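Local coordinates for acetyl xylan esterase (Paenibacillus sp. R4, PDB 6AGQ), which probably removes acetyl groups from acetylated xylan, as a cold-active esterase of the alpha/beta-hydrolase clan, at residues L52-V60 with H71-G79; L190-D198 with G255-K263. All blocks are in the same frame, centred on the assembly; numbering follows the deposited sequence.

Interaction 1 (L52-V60 with H71-G79); sequences LKSISIYDV and HGWYVTPKG
Trp73 faces Asp59 across the strands as an antiparallel, non-hydrogen-bonded pair, and its side chain can be followed outward from the strand. CB is 4.2 Å from Tyr58 O. With CG anti to its own carbonyl carbon (chi1 -66°), the benzene end of the indole leans toward the neighbouring strand: CE3 meets Tyr58 O edge-on at 3.6 Å, with Ile57 CG2 4.2 Å from the same carbon. CZ3 then reaches Asp59 CG at 3.9 Å, the carboxylate and ring planes turned 34° apart. On the pyrrole side NE1 donates to Gly100 O, while Arg99 makes a cation-pi contact with the indole and a salt bridge to Asp59 OD1. Replacing the indole by an alanine here is likely to leave a gap beside Ile57 CG2 and the Asp59 side chain, Gly100 O without its N-H donor and Arg99 without its cation-pi partner. On the other face, Tyr58 and Tyr74 run side by side, CD2 to CD2 3.8 Å, and Val60 CG2 packs on Tyr74 CB. Seven backbone hydrogen bonds stitch the strands together; Tyr58 N to Tyr74 O is short at 2.7 Å and nearly straight (169°). This is the hairpin of strands 55-63 and 69-77, flanked by strand 43-46 beyond the first and strand 114-118 beyond the second. Helix 106-110 packs over Ile55 and Val75, and Ser110 of a second subunit packs on Ser54.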
loop_
_atom_site.group_PDB
_atom_site.type_symbol
_atom_site.label_atom_id
_atom_site.label_comp_id
_atom_site.label_asym_id
_atom_site.label_seq_id
_atom_site.Cartn_x
_atom_site.Cartn_y
_atom_site.Cartn_z
ATOM N N LEU A 52 32.647 -14.908 22.894
ATOM C CA LEU A 52 33.033 -16.281 22.467
ATOM C C LEU A 52 34.544 -16.482 22.589
ATOM O O LEU A 52 35.321 -15.855 21.866
ATOM C CB LEU A 52 32.621 -16.571 21.010
ATOM C CG LEU A 52 31.251 -17.171 20.670
ATOM C CD1 LEU A 52 30.213 -17.070 21.789
ATOM C CD2 LEU A 52 30.711 -16.516 19.403
ATOM N N LYS A 53 34.937 -17.328 23.527
ATOM C CA LYS A 53 36.322 -17.749 23.708
ATOM C C LYS A 53 36.635 -19.104 23.043
ATOM O O LYS A 53 37.769 -19.458 22.970
ATOM C CB LYS A 53 36.665 -17.754 25.199
ATOM C CG LYS A 53 38.157 -17.782 25.512
ATOM C CD LYS A 53 38.501 -17.147 26.873
ATOM C CE LYS A 53 39.488 -17.972 27.704
ATOM N NZ LYS A 53 38.801 -19.160 28.289
ATOM N N SER A 54 35.656 -19.812 22.483
ATOM C CA SER A 54 35.912 -21.027 21.674
ATOM C C SER A 54 36.495 -20.813 20.234
ATOM O O SER A 54 36.817 -21.780 19.531
ATOM C CB SER A 54 34.629 -21.891 21.597
ATOM O OG SER A 54 33.673 -21.387 20.660
ATOM N N ILE A 55 36.578 -19.563 19.798
ATOM C CA ILE A 55 37.086 -19.199 18.507
ATOM C C ILE A 55 38.128 -18.070 18.663
ATOM O O ILE A 55 38.067 -17.295 19.621
ATOM C CB ILE A 55 35.937 -18.742 17.569
ATOM C CG1 ILE A 55 35.206 -17.505 18.116
ATOM C CG2 ILE A 55 34.936 -19.866 17.358
ATOM C CD1 ILE A 55 34.136 -16.940 17.163
ATOM N N SER A 56 39.073 -17.994 17.723
ATOM C CA SER A 56 39.852 -16.785 17.543
ATOM C C SER A 56 39.267 -15.961 16.410
ATOM O O SER A 56 38.947 -16.513 15.314
ATOM C CB SER A 56 41.322 -17.107 17.268
ATOM O OG SER A 56 41.783 -17.972 18.305
ATOM N N ILE A 57 39.205 -14.653 16.651
ATOM C CA ILE A 57 38.584 -13.654 15.745
ATOM C C ILE A 57 39.557 -12.582 15.345
ATOM O O ILE A 57 40.043 -11.874 16.214
ATOM C CB ILE A 57 37.365 -12.945 16.415
ATOM C CG1 ILE A 57 36.238 -13.949 16.653
ATOM C CG2 ILE A 57 36.844 -11.764 15.581
ATOM C CD1 ILE A 57 35.387 -13.559 17.833
ATOM N N TYR A 58 39.803 -12.431 14.030
ATOM C CA TYR A 58 40.696 -11.425 13.516
ATOM C C TYR A 58 39.983 -10.404 12.704
ATOM O O TYR A 58 39.170 -10.720 11.863
ATOM C CB TYR A 58 41.759 -12.066 12.649
ATOM C CG TYR A 58 42.623 -13.061 13.408
ATOM C CD1 TYR A 58 43.786 -12.652 14.046
ATOM C CD2 TYR A 58 42.226 -14.381 13.525
ATOM C CE1 TYR A 58 44.583 -13.573 14.744
ATOM C CE2 TYR A 58 42.979 -15.309 14.228
ATOM C CZ TYR A 58 44.157 -14.900 14.848
ATOM O OH TYR A 58 44.864 -15.831 15.558
ATOM N N ASP A 59 40.319 -9.156 12.968
ATOM C CA ASP A 59 40.001 -8.059 12.183
ATOM C C ASP A 59 41.061 -8.035 11.063
ATOM O O ASP A 59 42.251 -8.150 11.312
ATOM C CB ASP A 59 40.105 -6.793 13.066
ATOM C CG ASP A 59 39.394 -5.622 12.462
ATOM O OD1 ASP A 59 38.859 -5.820 11.352
ATOM O OD2 ASP A 59 39.367 -4.515 13.068
ATOM N N VAL A 60 40.617 -7.907 9.819
ATOM C CA VAL A 60 41.472 -8.206 8.670
ATOM C C VAL A 60 41.305 -7.076 7.646
ATOM O O VAL A 60 40.168 -6.589 7.451
ATOM C CB VAL A 60 41.060 -9.597 8.163
ATOM C CG1 VAL A 60 41.321 -9.789 6.702
ATOM C CG2 VAL A 60 41.711 -10.667 9.038
ATOM N N HIS A 71 38.139 -4.586 4.125
ATOM C CA HIS A 71 38.011 -5.105 5.491
ATOM C C HIS A 71 37.224 -6.404 5.630
ATOM O O HIS A 71 36.321 -6.737 4.853
ATOM C CB HIS A 71 37.404 -4.061 6.404
ATOM C CG HIS A 71 38.200 -2.813 6.455
ATOM N ND1 HIS A 71 38.142 -1.870 5.451
ATOM C CD2 HIS A 71 39.141 -2.387 7.327
ATOM C CE1 HIS A 71 38.978 -0.888 5.728
ATOM N NE2 HIS A 71 39.608 -1.186 6.847
ATOM N N GLY A 72 37.600 -7.172 6.614
ATOM C CA GLY A 72 36.906 -8.399 6.899
ATOM C C GLY A 72 37.084 -8.916 8.311
ATOM O O GLY A 72 37.699 -8.260 9.210
ATOM N N TRP A 73 36.489 -10.089 8.501
ATOM C CA TRP A 73 36.578 -10.809 9.732
ATOM C C TRP A 73 37.029 -12.199 9.342
ATOM O O TRP A 73 36.422 -12.782 8.498
ATOM C CB TRP A 73 35.236 -10.924 10.460
ATOM C CG TRP A 73 34.575 -9.704 10.989
ATOM C CD1 TRP A 73 33.359 -9.269 10.661
ATOM C CD2 TRP A 73 35.057 -8.833 12.028
ATOM N NE1 TRP A 73 33.031 -8.167 11.403
ATOM C CE2 TRP A 73 34.067 -7.859 12.238
ATOM C CE3 TRP A 73 36.229 -8.771 12.770
ATOM C CZ2 TRP A 73 34.212 -6.786 13.179
ATOM C CZ3 TRP A 73 36.374 -7.730 13.732
ATOM C CH2 TRP A 73 35.362 -6.750 13.906
ATOM N N TYR A 74 38.049 -12.711 10.019
ATOM C CA TYR A 74 38.590 -14.045 9.806
ATOM C C TYR A 74 38.472 -14.747 11.154
ATOM O O TYR A 74 38.860 -14.200 12.162
ATOM C CB TYR A 74 40.062 -13.976 9.385
ATOM C CG TYR A 74 40.746 -15.330 9.253
ATOM C CD1 TYR A 74 40.321 -16.240 8.277
ATOM C CD2 TYR A 74 41.842 -15.656 10.011
ATOM C CE1 TYR A 74 40.905 -17.466 8.108
ATOM C CE2 TYR A 74 42.471 -16.911 9.856
ATOM C CZ TYR A 74 41.984 -17.810 8.907
ATOM O OH TYR A 74 42.558 -19.044 8.720
ATOM N N VAL A 75 37.866 -15.905 11.163
ATOM C CA VAL A 75 37.492 -16.636 12.381
ATOM C C VAL A 75 38.005 -18.069 12.241
ATOM O O VAL A 75 37.840 -18.727 11.149
ATOM C CB VAL A 75 35.947 -16.630 12.581
ATOM C CG1 VAL A 75 35.564 -17.416 13.775
ATOM C CG2 VAL A 75 35.403 -15.211 12.756
ATOM N N THR A 76 38.645 -18.561 13.301
ATOM C CA THR A 76 39.052 -20.002 13.386
ATOM C C THR A 76 38.741 -20.611 14.759
ATOM O O THR A 76 38.655 -19.869 15.773
ATOM C CB THR A 76 40.564 -20.235 13.116
ATOM O OG1 THR A 76 41.310 -19.919 14.273
ATOM C CG2 THR A 76 41.061 -19.378 12.012
ATOM N N PRO A 77 38.572 -21.955 14.808
ATOM C CA PRO A 77 38.535 -22.600 16.118
ATOM C C PRO A 77 39.765 -22.192 16.951
ATOM O O PRO A 77 40.843 -22.036 16.389
ATOM C CB PRO A 77 38.610 -24.077 15.790
ATOM C CG PRO A 77 38.340 -24.210 14.321
ATOM C CD PRO A 77 38.779 -22.932 13.719
ATOM N N LYS A 78 39.605 -21.943 18.254
ATOM C CA LYS A 78 40.756 -21.558 19.070
ATOM C C LYS A 78 41.741 -22.745 19.143
ATOM O O LYS A 78 41.377 -23.900 18.863
ATOM C CB LYS A 78 40.346 -21.121 20.489
ATOM C CG LYS A 78 39.734 -22.229 21.352
ATOM C CD LYS A 78 40.003 -21.999 22.840
ATOM C CE LYS A 78 39.217 -22.955 23.737
ATOM N NZ LYS A 78 39.357 -24.380 23.304
ATOM N N GLY A 79 42.980 -22.440 19.476
ATOM C CA GLY A 79 43.990 -23.470 19.784
ATOM C C GLY A 79 44.905 -23.718 18.613
ATOM O O GLY A 79 44.885 -22.977 17.634
#

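Interaction 2 (L190-D198 with G255-K263); sequences LALAAAGLD and GMNMASRIK
Arg261 touches Gly196 through CB, 3.5 Å from Gly196 O, and then carries its flat guanidinium away from the contact. Neither segment has an aromatic ring. Arg261 NH1 donates to Asn257 O at 2.9 Å, the acceptor lying 17° out of the guanidinium plane; Asn20 shares NH1, Asp25 forms a salt bridge with NE, and Phe24 packs against the side chain. No direct hydrogen bond crosses between the segments; side-chain packing does most of the work. Met258 packs against helix 190-197, its CB 3.5 Å from Leu192 O and its CG against Ala193 CA; a bend at chi2 (-59°) turns SD to Leu197 CD2, 3.7 Å away. Ile262 approaches from the following turn: CG1 lies against Gly196 N and CD1 meets Leu192 CD2 at 3.6 Å, these two side chains crossing at about a right angle. Gly196 permits the close approach, since a CB there would clash with Met258 CB. At the C-terminal end of this patch, water 1 links Ala195 O to Lys263 N, and water 2 lies 2.7 Å from Arg261 O, also close to Ala195 O. The short helical segments 190-197 and 255-259 pass 8.6 Å apart at 36°. Helix 24-36 packs on Met258 and Leu197, helix 153-170 on Ala193 and Leu197, and helix 279-286 on Leu192 and Ala259, so the contact is buried among helices flanking the central sheet.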
loop_
_atom_site.group_PDB
_atom_site.type_symbol
_atom_site.label_atom_id
_atom_site.label_comp_id
_atom_site.label_asym_id
_atom_site.label_seq_id
_atom_site.Cartn_x
_atom_site.Cartn_y
_atom_site.Cartn_z
ATOM N N LEU A 190 28.430 -13.150 -6.328
ATOM C CA LEU A 190 29.873 -13.128 -6.078
ATOM C C LEU A 190 30.490 -14.499 -5.905
ATOM O O LEU A 190 31.634 -14.653 -6.298
ATOM C CB LEU A 190 30.338 -12.221 -4.854
ATOM C CG LEU A 190 29.797 -10.760 -4.958
ATOM C CD1 LEU A 190 30.238 -9.807 -3.860
ATOM C CD2 LEU A 190 30.160 -10.179 -6.318
ATOM N N ALA A 191 29.825 -15.446 -5.244
ATOM C CA ALA A 191 30.371 -16.804 -5.136
ATOM C C ALA A 191 30.355 -17.527 -6.501
ATOM O O ALA A 191 31.236 -18.362 -6.742
ATOM C CB ALA A 191 29.607 -17.663 -4.137
ATOM N N LEU A 192 29.379 -17.288 -7.358
ATOM C CA LEU A 192 29.446 -17.884 -8.731
ATOM C C LEU A 192 30.649 -17.260 -9.500
ATOM O O LEU A 192 31.345 -17.951 -10.259
ATOM C CB LEU A 192 28.137 -17.657 -9.529
ATOM C CG LEU A 192 26.863 -18.378 -9.080
ATOM C CD1 LEU A 192 25.688 -17.973 -9.960
ATOM C CD2 LEU A 192 27.001 -19.882 -9.123
ATOM N N ALA A 193 30.907 -15.962 -9.280
ATOM C CA ALA A 193 32.069 -15.285 -9.903
ATOM C C ALA A 193 33.387 -15.896 -9.399
ATOM O O ALA A 193 34.332 -16.124 -10.143
ATOM C CB ALA A 193 32.051 -13.792 -9.598
ATOM N N ALA A 194 33.473 -16.083 -8.119
ATOM C CA ALA A 194 34.707 -16.574 -7.525
ATOM C C ALA A 194 35.023 -17.948 -8.027
ATOM O O ALA A 194 36.140 -18.212 -8.436
ATOM C CB ALA A 194 34.602 -16.604 -6.040
ATOM N N ALA A 195 34.018 -18.807 -8.028
ATOM C CA ALA A 195 34.167 -20.157 -8.528
ATOM C C ALA A 195 34.310 -20.228 -10.050
ATOM O O ALA A 195 34.900 -21.152 -10.581
ATOM C CB ALA A 195 32.989 -20.983 -8.079
ATOM N N GLY A 196 33.724 -19.270 -10.756
ATOM C CA GLY A 196 33.821 -19.233 -12.195
ATOM C C GLY A 196 35.151 -18.760 -12.730
ATOM O O GLY A 196 35.618 -19.262 -13.737
ATOM N N LEU A 197 35.739 -17.794 -12.039
ATOM C CA LEU A 197 37.007 -17.160 -12.406
ATOM C C LEU A 197 38.255 -17.739 -11.709
ATOM O O LEU A 197 39.389 -17.343 -12.024
ATOM C CB LEU A 197 36.919 -15.645 -12.103
ATOM C CG LEU A 197 35.851 -14.880 -12.914
ATOM C CD1 LEU A 197 35.899 -13.388 -12.656
ATOM C CD2 LEU A 197 35.983 -15.134 -14.417
ATOM N N ASP A 198 38.073 -18.678 -10.797
ATOM C CA ASP A 198 39.199 -19.244 -10.069
ATOM C C ASP A 198 39.015 -20.709 -9.912
ATOM O O ASP A 198 37.925 -21.133 -9.563
ATOM C CB ASP A 198 39.292 -18.593 -8.666
ATOM C CG ASP A 198 40.688 -18.713 -8.044
ATOM O OD1 ASP A 198 41.523 -17.810 -8.288
ATOM O OD2 ASP A 198 40.970 -19.696 -7.299
ATOM N N GLY A 255 26.386 -14.025 -13.972
ATOM C CA GLY A 255 26.525 -15.329 -13.311
ATOM C C GLY A 255 26.210 -16.552 -14.176
ATOM O O GLY A 255 26.789 -17.604 -13.983
ATOM N N MET A 256 25.297 -16.418 -15.116
ATOM C CA MET A 256 25.040 -17.470 -16.102
ATOM C C MET A 256 26.289 -17.821 -16.959
ATOM O O MET A 256 26.620 -18.990 -17.183
ATOM C CB MET A 256 23.906 -16.985 -16.983
ATOM C CG MET A 256 23.504 -17.885 -18.139
ATOM S SD MET A 256 22.035 -17.137 -18.856
ATOM C CE MET A 256 22.700 -15.903 -19.979
ATOM N N ASN A 257 27.009 -16.807 -17.416
ATOM C CA ASN A 257 28.298 -17.039 -18.066
ATOM C C ASN A 257 29.394 -17.550 -17.122
ATOM O O ASN A 257 30.227 -18.342 -17.582
ATOM C CB ASN A 257 28.779 -15.762 -18.785
ATOM C CG ASN A 257 27.831 -15.334 -19.862
ATOM O OD1 ASN A 257 27.223 -16.172 -20.551
ATOM N ND2 ASN A 257 27.686 -14.026 -20.029
ATOM N N MET A 258 29.465 -17.047 -15.852
ATOM C CA MET A 258 30.368 -17.649 -14.852
ATOM C C MET A 258 30.078 -19.131 -14.575
ATOM O O MET A 258 31.017 -19.963 -14.503
ATOM C CB MET A 258 30.266 -16.930 -13.478
ATOM C CG MET A 258 30.619 -15.470 -13.511
ATOM S SD MET A 258 32.279 -15.308 -14.105
ATOM C CE MET A 258 32.287 -13.517 -14.291
ATOM N N ALA A 259 28.791 -19.453 -14.402
ATOM C CA ALA A 259 28.324 -20.869 -14.156
ATOM C C ALA A 259 28.866 -21.875 -15.155
ATOM O O ALA A 259 29.183 -22.998 -14.818
ATOM C CB ALA A 259 26.804 -20.963 -14.180
ATOM N N SER A 260 29.007 -21.420 -16.389
ATOM C CA SER A 260 29.517 -22.252 -17.494
ATOM C C SER A 260 31.012 -22.649 -17.300
ATOM O O SER A 260 31.497 -23.556 -17.941
ATOM C CB SER A 260 29.313 -21.447 -18.781
ATOM O OG SER A 260 30.271 -21.777 -19.718
ATOM N N ARG A 261 31.744 -21.925 -16.442
ATOM C CA ARG A 261 33.158 -22.243 -16.136
ATOM C C ARG A 261 33.422 -22.807 -14.732
ATOM O O ARG A 261 34.564 -23.022 -14.410
ATOM C CB ARG A 261 34.015 -20.998 -16.378
ATOM C CG ARG A 261 34.048 -20.584 -17.846
ATOM C CD ARG A 261 33.678 -19.132 -17.996
ATOM N NE ARG A 261 33.988 -18.659 -19.328
ATOM C CZ ARG A 261 33.111 -18.314 -20.270
ATOM N NH1 ARG A 261 31.803 -18.371 -20.063
ATOM N NH2 ARG A 261 33.565 -17.868 -21.453
ATOM N N ILE A 262 32.380 -23.004 -13.916
ATOM C CA ILE A 262 32.460 -23.604 -12.586
ATOM C C ILE A 262 32.548 -25.111 -12.665
ATOM O O ILE A 262 31.643 -25.742 -13.230
ATOM C CB ILE A 262 31.222 -23.240 -11.715
ATOM C CG1 ILE A 262 31.162 -21.718 -11.513
ATOM C CG2 ILE A 262 31.255 -23.954 -10.369
ATOM C CD1 ILE A 262 29.963 -21.202 -10.786
ATOM N N LYS A 263 33.609 -25.682 -12.096
ATOM C CA LYS A 263 33.777 -27.176 -11.946
ATOM C C LYS A 263 33.604 -27.701 -10.519
ATOM O O LYS A 263 33.466 -28.914 -10.298
ATOM C CB LYS A 263 35.168 -27.632 -12.409
ATOM C CG LYS A 263 35.361 -27.754 -13.913
ATOM C CD LYS A 263 36.172 -26.604 -14.516
ATOM C CE LYS A 263 37.076 -27.067 -15.669
ATOM N NZ LYS A 263 36.326 -27.882 -16.668
HETATM O O HOH W 1 34.812 -24.054 -10.343
HETATM O O HOH W 2 36.390 -22.324 -12.522
#

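How the interactions relate
Interaction 1 comes first along the chain and closes before interaction 2 opens; the two do not touch, their centres lying 28 Å apart and their nearest atoms about 11 Å. They belong to different layers of one alpha/beta-hydrolase fold. Interaction 1 lies within the central sheet, at the antiparallel hairpin near its 43-46 edge. Interaction 2 joins two helices that flank the sheet: helix 186-197 follows strand 179-184 after a probable nucleophile elbow, and helix 255-259 leads into strand 265-271, two places further across. One contact thus helps build the sheet's outlying part, the other packs helices close to the chain's centre.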